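Local coordinates for protein PelA (Pseudomonas aeruginosa, PDB 5TCB) that carries a glycoside hydrolase domain of family GH114, the part described here, in a longer protein that probably also has deacetylase activity, at residues 187-199 with 224-237. Residues are numbered along the deposited sequence; the frame is centred on the assembly and turned at random.
Sequences ASAVAVESIHAGW and LRAQGMPIVAIDYL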
ATOM      1  N   ALA A 187       2.284  -8.369  -9.718  1.00 22.64           N
ATOM      2  CA  ALA A 187       1.398  -8.021  -8.616  1.00 20.48           C
ATOM      3  C   ALA A 187       0.383  -9.118  -8.343  1.00 19.14           C
ATOM      4  O   ALA A 187      -0.197  -9.691  -9.267  1.00 23.05           O
ATOM      5  CB  ALA A 187       0.657  -6.720  -8.907  1.00 21.49           C
ATOM      6  N   SER A 188       0.160  -9.383  -7.052  1.00 20.25           N
ATOM      7  CA  SER A 188      -0.842 -10.349  -6.638  1.00 19.90           C
ATOM      8  C   SER A 188      -2.219  -9.714  -6.433  1.00 19.68           C
ATOM      9  O   SER A 188      -3.230 -10.423  -6.485  1.00 22.06           O
ATOM     10  CB  SER A 188      -0.387 -11.027  -5.346  1.00 23.20           C
ATOM     11  OG  SER A 188       0.647 -11.965  -5.596  1.00 25.95           O
ATOM     12  N   ALA A 189      -2.261  -8.415  -6.171  1.00 18.96           N
ATOM     13  CA  ALA A 189      -3.483  -7.641  -6.017  1.00 18.78           C
ATOM     14  C   ALA A 189      -3.085  -6.180  -6.108  1.00 17.22           C
ATOM     15  O   ALA A 189      -1.905  -5.836  -5.967  1.00 17.27           O
ATOM     16  CB  ALA A 189      -4.166  -7.934  -4.675  1.00 20.18           C
ATOM     17  N   VAL A 190      -4.069  -5.326  -6.365  1.00 17.91           N
ATOM     18  CA  VAL A 190      -3.886  -3.885  -6.410  1.00 16.77           C
ATOM     19  C   VAL A 190      -4.925  -3.248  -5.512  1.00 17.78           C
ATOM     20  O   VAL A 190      -6.120  -3.554  -5.637  1.00 18.72           O
ATOM     21  CB  VAL A 190      -4.020  -3.359  -7.847  1.00 17.69           C
ATOM     22  CG1 VAL A 190      -3.886  -1.857  -7.895  1.00 17.54           C
ATOM     23  CG2 VAL A 190      -2.999  -4.044  -8.747  1.00 19.24           C
ATOM     24  N   ALA A 191      -4.469  -2.389  -4.605  1.00 17.71           N
ATOM     25  CA  ALA A 191      -5.346  -1.600  -3.756  1.00 16.10           C
ATOM     26  C   ALA A 191      -5.559  -0.212  -4.335  1.00 18.95           C
ATOM     27  O   ALA A 191      -4.735   0.326  -5.084  1.00 18.75           O
ATOM     28  CB  ALA A 191      -4.792  -1.470  -2.336  1.00 18.87           C
ATOM     29  N   VAL A 192      -6.664   0.396  -3.916  1.00 18.02           N
ATOM     30  CA  VAL A 192      -7.015   1.750  -4.303  1.00 18.78           C
ATOM     31  C   VAL A 192      -7.642   2.475  -3.123  1.00 20.73           C
ATOM     32  O   VAL A 192      -8.682   2.055  -2.602  1.00 20.59           O
ATOM     33  CB  VAL A 192      -7.968   1.795  -5.506  1.00 21.51           C
ATOM     34  CG1 VAL A 192      -8.315   3.267  -5.843  1.00 25.46           C
ATOM     35  CG2 VAL A 192      -7.360   1.102  -6.690  1.00 27.27           C
ATOM     36  N   GLU A 193      -7.016   3.568  -2.708  1.00 20.65           N
ATOM     37  CA  GLU A 193      -7.629   4.553  -1.841  1.00 20.96           C
ATOM     38  C   GLU A 193      -8.147   5.668  -2.737  1.00 23.18           C
ATOM     39  O   GLU A 193      -7.306   6.404  -3.314  1.00 26.11           O
ATOM     40  CB  GLU A 193      -6.624   5.153  -0.852  1.00 21.96           C
ATOM     41  CG  GLU A 193      -5.794   4.179  -0.056  1.00 24.92           C
ATOM     42  CD  GLU A 193      -4.617   4.905   0.579  1.00 27.79           C
ATOM     43  OE1 GLU A 193      -4.773   5.483   1.674  1.00 28.85           O
ATOM     44  OE2 GLU A 193      -3.535   4.931  -0.041  1.00 30.27           O
ATOM     45  N   SER A 194      -9.450   5.867  -2.936  1.00 27.80           N
ATOM     46  CA  SER A 194     -10.570   5.160  -2.330  1.00 24.23           C
ATOM     47  C   SER A 194     -11.641   5.051  -3.407  1.00 28.42           C
ATOM     48  O   SER A 194     -11.532   5.685  -4.465  1.00 28.04           O
ATOM     49  CB  SER A 194     -11.100   5.916  -1.113  1.00 25.67           C
ATOM     50  OG  SER A 194     -10.170   5.940  -0.053  1.00 23.57           O
ATOM     51  N   ILE A 195     -12.709   4.301  -3.139  1.00 25.16           N
ATOM     52  CA  ILE A 195     -13.733   4.069  -4.156  1.00 28.65           C
ATOM     53  C   ILE A 195     -14.937   4.971  -3.901  1.00 32.03           C
ATOM     54  O   ILE A 195     -15.303   5.783  -4.760  1.00 30.42           O
ATOM     55  CB  ILE A 195     -14.124   2.579  -4.224  1.00 28.46           C
ATOM     56  CG1 ILE A 195     -12.927   1.699  -4.624  1.00 28.38           C
ATOM     57  CG2 ILE A 195     -15.300   2.345  -5.199  1.00 31.00           C
ATOM     58  CD1 ILE A 195     -12.240   2.082  -5.943  1.00 28.57           C
ATOM     59  N   HIS A 196     -15.560   4.868  -2.732  1.00 29.69           N
ATOM     60  CA  HIS A 196     -16.711   5.704  -2.419  1.00 29.89           C
ATOM     61  C   HIS A 196     -16.453   6.673  -1.280  1.00 31.53           C
ATOM     62  O   HIS A 196     -16.797   7.864  -1.373  1.00 35.04           O
ATOM     63  CB  HIS A 196     -17.923   4.833  -2.056  1.00 33.85           C
ATOM     64  CG  HIS A 196     -18.418   3.983  -3.179  1.00 32.90           C
ATOM     65  ND1 HIS A 196     -18.860   4.515  -4.374  1.00 35.65           N
ATOM     66  CD2 HIS A 196     -18.555   2.641  -3.286  1.00 35.66           C
ATOM     67  CE1 HIS A 196     -19.238   3.531  -5.172  1.00 45.92           C
ATOM     68  NE2 HIS A 196     -19.070   2.386  -4.534  1.00 41.37           N
ATOM     69  N   ALA A 197     -15.889   6.172  -0.184  1.00 30.94           N
ATOM     70  CA  ALA A 197     -15.655   6.955   1.017  1.00 29.31           C
ATOM     71  C   ALA A 197     -14.154   7.124   1.186  1.00 26.90           C
ATOM     72  O   ALA A 197     -13.415   6.146   1.346  1.00 24.95           O
ATOM     73  CB  ALA A 197     -16.286   6.282   2.242  1.00 29.25           C
ATOM     74  N   GLY A 198     -13.691   8.369   1.128  1.00 31.34           N
ATOM     75  CA  GLY A 198     -12.277   8.634   1.162  1.00 28.99           C
ATOM     76  C   GLY A 198     -11.875   9.568   2.285  1.00 30.10           C
ATOM     77  O   GLY A 198     -12.694  10.027   3.093  1.00 32.82           O
ATOM     78  N   TRP A 199     -10.571   9.836   2.306  1.00 31.10           N
ATOM     79  CA  TRP A 199      -9.943  10.728   3.267  1.00 31.46           C
ATOM     80  C   TRP A 199      -9.210  11.822   2.505  1.00 36.23           C
ATOM     81  O   TRP A 199      -8.286  11.535   1.739  1.00 36.77           O
ATOM     82  CB  TRP A 199      -8.970   9.966   4.157  1.00 37.21           C
ATOM     83  CG  TRP A 199      -8.239  10.852   5.072  1.00 43.47           C
ATOM     84  CD1 TRP A 199      -6.913  11.161   5.029  1.00 39.53           C
ATOM     85  CD2 TRP A 199      -8.789  11.575   6.171  1.00 46.32           C
ATOM     86  NE1 TRP A 199      -6.603  12.031   6.040  1.00 46.58           N
ATOM     87  CE2 TRP A 199      -7.739  12.301   6.758  1.00 49.37           C
ATOM     88  CE3 TRP A 199     -10.071  11.674   6.722  1.00 53.93           C
ATOM     89  CZ2 TRP A 199      -7.926  13.113   7.870  1.00 65.46           C
ATOM     90  CZ3 TRP A 199     -10.257  12.483   7.821  1.00 68.56           C
ATOM     91  CH2 TRP A 199      -9.191  13.193   8.384  1.00 74.17           C
ATOM     92  N   LEU A 224      -7.676  -3.674 -15.066  1.00 34.46           N
ATOM     93  CA  LEU A 224      -7.294  -4.705 -14.109  1.00 31.20           C
ATOM     94  C   LEU A 224      -8.376  -5.769 -13.984  1.00 36.56           C
ATOM     95  O   LEU A 224      -8.074  -6.965 -13.904  1.00 33.89           O
ATOM     96  CB  LEU A 224      -7.000  -4.071 -12.751  1.00 28.94           C
ATOM     97  CG  LEU A 224      -5.794  -3.128 -12.721  1.00 34.13           C
ATOM     98  CD1 LEU A 224      -5.675  -2.522 -11.353  1.00 39.65           C
ATOM     99  CD2 LEU A 224      -4.495  -3.829 -13.126  1.00 38.86           C
ATOM    100  N   ARG A 225      -9.643  -5.359 -13.956  1.00 33.69           N
ATOM    101  CA  ARG A 225     -10.716  -6.349 -13.927  1.00 38.49           C
ATOM    102  C   ARG A 225     -10.634  -7.275 -15.132  1.00 44.24           C
ATOM    103  O   ARG A 225     -10.810  -8.492 -15.003  1.00 41.91           O
ATOM    104  CB  ARG A 225     -12.078  -5.659 -13.880  1.00 40.74           C
ATOM    105  CG  ARG A 225     -12.403  -5.015 -12.540  1.00 45.21           C
ATOM    106  CD  ARG A 225     -13.853  -4.548 -12.503  1.00 57.28           C
ATOM    107  NE  ARG A 225     -14.008  -3.191 -13.029  1.00 55.31           N
ATOM    108  CZ  ARG A 225     -13.975  -2.092 -12.278  1.00 54.91           C
ATOM    109  NH1 ARG A 225     -14.119  -0.895 -12.836  1.00 61.18           N
ATOM    110  NH2 ARG A 225     -13.807  -2.193 -10.963  1.00 36.60           N
ATOM    111  N   ALA A 226     -10.354  -6.718 -16.309  1.00 43.52           N
ATOM    112  CA  ALA A 226     -10.333  -7.536 -17.514  1.00 60.76           C
ATOM    113  C   ALA A 226      -9.245  -8.596 -17.446  1.00 48.28           C
ATOM    114  O   ALA A 226      -9.365  -9.647 -18.081  1.00 52.90           O
ATOM    115  CB  ALA A 226     -10.136  -6.653 -18.743  1.00 84.85           C
ATOM    116  N   GLN A 227      -8.188  -8.346 -16.680  1.00 40.78           N
ATOM    117  CA  GLN A 227      -7.076  -9.281 -16.565  1.00 42.93           C
ATOM    118  C   GLN A 227      -7.136 -10.116 -15.295  1.00 40.05           C
ATOM    119  O   GLN A 227      -6.148 -10.776 -14.953  1.00 45.42           O
ATOM    120  CB  GLN A 227      -5.744  -8.527 -16.659  1.00 51.61           C
ATOM    121  CG  GLN A 227      -5.411  -7.653 -15.467  1.00 67.39           C
ATOM    122  CD  GLN A 227      -4.155  -6.818 -15.685  1.00 79.76           C
ATOM    123  OE1 GLN A 227      -3.237  -6.831 -14.865  1.00 78.18           O
ATOM    124  NE2 GLN A 227      -4.117  -6.084 -16.792  1.00 87.31           N
ATOM    125  N   GLY A 228      -8.269 -10.114 -14.591  1.00 37.44           N
ATOM    126  CA  GLY A 228      -8.443 -10.940 -13.413  1.00 41.27           C
ATOM    127  C   GLY A 228      -7.715 -10.471 -12.172  1.00 34.85           C
ATOM    128  O   GLY A 228      -7.597 -11.238 -11.208  1.00 34.50           O
ATOM    129  N   MET A 229      -7.220  -9.247 -12.146  1.00 31.05           N
ATOM    130  CA  MET A 229      -6.444  -8.804 -11.000  1.00 29.07           C
ATOM    131  C   MET A 229      -7.367  -8.546  -9.812  1.00 27.03           C
ATOM    132  O   MET A 229      -8.344  -7.795  -9.946  1.00 27.09           O
ATOM    133  CB  MET A 229      -5.672  -7.538 -11.341  1.00 23.85           C
ATOM    134  CG  MET A 229      -4.899  -6.951 -10.160  1.00 23.20           C
ATOM    135  SD  MET A 229      -3.450  -7.948  -9.692  1.00 24.46           S
ATOM    136  CE  MET A 229      -2.359  -7.643 -11.103  1.00 25.98           C
ATOM    137  N   PRO A 230      -7.093  -9.119  -8.641  1.00 24.32           N
ATOM    138  CA  PRO A 230      -7.896  -8.774  -7.461  1.00 21.43           C
ATOM    139  C   PRO A 230      -7.691  -7.320  -7.101  1.00 22.51           C
ATOM    140  O   PRO A 230      -6.552  -6.840  -7.084  1.00 21.11           O
ATOM    141  CB  PRO A 230      -7.370  -9.716  -6.370  1.00 29.26           C
ATOM    142  CG  PRO A 230      -6.727 -10.816  -7.097  1.00 27.69           C
ATOM    143  CD  PRO A 230      -6.156 -10.216  -8.357  1.00 26.69           C
ATOM    144  N   ILE A 231      -8.799  -6.616  -6.850  1.00 21.54           N
ATOM    145  CA  ILE A 231      -8.775  -5.202  -6.480  1.00 19.97           C
ATOM    146  C   ILE A 231      -9.279  -5.045  -5.051  1.00 19.15           C
ATOM    147  O   ILE A 231     -10.392  -5.479  -4.706  1.00 21.13           O
ATOM    148  CB  ILE A 231      -9.597  -4.311  -7.433  1.00 21.37           C
ATOM    149  CG1 ILE A 231      -9.228  -4.590  -8.886  1.00 23.56           C
ATOM    150  CG2 ILE A 231      -9.376  -2.838  -7.076  1.00 22.68           C
ATOM    151  CD1 ILE A 231     -10.156  -3.934  -9.878  1.00 28.67           C
ATOM    152  N   VAL A 232      -8.470  -4.387  -4.235  1.00 17.77           N
ATOM    153  CA  VAL A 232      -8.805  -4.077  -2.857  1.00 17.21           C
ATOM    154  C   VAL A 232      -9.179  -2.605  -2.795  1.00 20.03           C
ATOM    155  O   VAL A 232      -8.468  -1.743  -3.328  1.00 19.74           O
ATOM    156  CB  VAL A 232      -7.627  -4.404  -1.922  1.00 18.00           C
ATOM    157  CG1 VAL A 232      -7.799  -3.721  -0.577  1.00 19.72           C
ATOM    158  CG2 VAL A 232      -7.497  -5.910  -1.788  1.00 21.07           C
ATOM    159  N   ALA A 233     -10.325  -2.321  -2.208  1.00 18.88           N
ATOM    160  CA  ALA A 233     -10.778  -0.965  -1.957  1.00 17.85           C
ATOM    161  C   ALA A 233     -10.439  -0.598  -0.522  1.00 18.37           C
ATOM    162  O   ALA A 233     -10.897  -1.260   0.408  1.00 20.28           O
ATOM    163  CB  ALA A 233     -12.285  -0.832  -2.189  1.00 21.69           C
ATOM    164  N   ILE A 234      -9.644   0.456  -0.341  1.00 18.72           N
ATOM    165  CA  ILE A 234      -9.354   1.001   0.987  1.00 20.81           C
ATOM    166  C   ILE A 234     -10.146   2.292   1.104  1.00 19.14           C
ATOM    167  O   ILE A 234      -9.730   3.344   0.610  1.00 22.08           O
ATOM    168  CB  ILE A 234      -7.861   1.262   1.220  1.00 20.83           C
ATOM    169  CG1 ILE A 234      -7.033   0.023   0.958  1.00 21.17           C
ATOM    170  CG2 ILE A 234      -7.662   1.700   2.675  1.00 24.44           C
ATOM    171  CD1 ILE A 234      -5.498   0.326   0.915  1.00 20.95           C
ATOM    172  N   ASP A 235     -11.298   2.208   1.772  1.00 21.71           N
ATOM    173  CA  ASP A 235     -12.167   3.342   2.016  1.00 21.72           C
ATOM    174  C   ASP A 235     -12.112   3.731   3.490  1.00 21.49           C
ATOM    175  O   ASP A 235     -11.675   2.968   4.352  1.00 21.85           O
ATOM    176  CB  ASP A 235     -13.605   3.020   1.587  1.00 22.34           C
ATOM    177  CG  ASP A 235     -13.812   3.166   0.081  1.00 27.41           C
ATOM    178  OD1 ASP A 235     -12.840   2.938  -0.686  1.00 25.22           O
ATOM    179  OD2 ASP A 235     -14.940   3.513  -0.322  1.00 26.87           O
ATOM    180  N   TYR A 236     -12.569   4.949   3.770  1.00 27.51           N
ATOM    181  CA  TYR A 236     -12.358   5.567   5.073  1.00 24.66           C
ATOM    182  C   TYR A 236     -13.674   6.081   5.632  1.00 26.26           C
ATOM    183  O   TYR A 236     -14.326   6.930   5.009  1.00 30.20           O
ATOM    184  CB  TYR A 236     -11.331   6.703   4.957  1.00 27.52           C
ATOM    185  CG  TYR A 236      -9.957   6.189   4.619  1.00 22.21           C
ATOM    186  CD1 TYR A 236      -9.421   6.388   3.360  1.00 23.90           C
ATOM    187  CD2 TYR A 236      -9.208   5.507   5.561  1.00 27.05           C
ATOM    188  CE1 TYR A 236      -8.141   5.905   3.054  1.00 24.54           C
ATOM    189  CE2 TYR A 236      -7.943   4.996   5.262  1.00 26.38           C
ATOM    190  CZ  TYR A 236      -7.425   5.219   4.014  1.00 25.54           C
ATOM    191  OH  TYR A 236      -6.156   4.741   3.743  1.00 29.57           O
ATOM    192  N   LEU A 237     -14.051   5.565   6.814  1.00 25.03           N
ATOM    193  CA  LEU A 237     -15.173   6.074   7.605  1.00 26.93           C
ATOM    194  C   LEU A 237     -14.745   6.045   9.063  1.00 26.60           C
ATOM    195  O   LEU A 237     -14.022   5.130   9.476  1.00 26.58           O
ATOM    196  CB  LEU A 237     -16.463   5.259   7.435  1.00 29.38           C
ATOM    197  CG  LEU A 237     -17.192   5.446   6.108  1.00 28.00           C
ATOM    198  CD1 LEU A 237     -18.330   4.446   5.996  1.00 32.59           C
ATOM    199  CD2 LEU A 237     -17.731   6.877   5.966  1.00 29.14           C
TER
HETATM  200  O   HOH W   1     -15.507   8.992   3.745  1.00 29.40           O
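The carboxylate of Asp235 binds three consecutive backbone N-H groups, those of Ile195, His196 and Ala197. Its CG is turned anti to its own carbonyl carbon (chi1 -80°) and lies beside the backbone N, with the carboxylate facing the backbone of 195-197. Asp235 OD1 takes Ile195 N on its syn side at 2.8 Å, in a nearly straight bond. Asp235 OD2 takes two donors. His196 N meets it on the syn side, whereas Ala197 N, also 2.8 Å from Asp235 OD2, comes from above the carboxylate plane. The three bonds grip the carboxylate, hold its rotation and tie the turn to strand 231-236. His196 turns its ring elsewhere, with NE2 bonded to Glu255.

Tyr236 reaches back to Glu193. Its OH donates to Glu193 OE1 at 2.6 Å, on the anti side of the carboxylate, with ring and carboxylate planes 62° apart. Glu193 OE2 is held by Asn174, so both oxygens have partners. Trp199 CB lies obliquely against the same ring, 3.7 Å from Tyr236 CD1. A cis peptide bond joins Glu193 to Ser194, and Ser194 OG donates to Ile234 O in the carbonyl plane.

Strands 187-192 and 231-236 are parallel neighbours in the eight-stranded sheet of a (beta/alpha)8 barrel, the fold expected of GH114. Helix 211-226 makes the crossover between them. Val190 bonds through its N to Pro230 O and through its O to Val232 N; Val192 repeats the pattern with Val232 and Ile234.

On the helix side, Val190 CG1 meets Leu224 CD1 at 3.9 Å, the two side chains crossing near a right angle. The Met229 chain is bent at its second and third torsions. Its CG packs on Val190 CG2 while CE reaches Ala187 CB at 3.8 Å. On the other face, Ala191 CB touches Ile234 CD1.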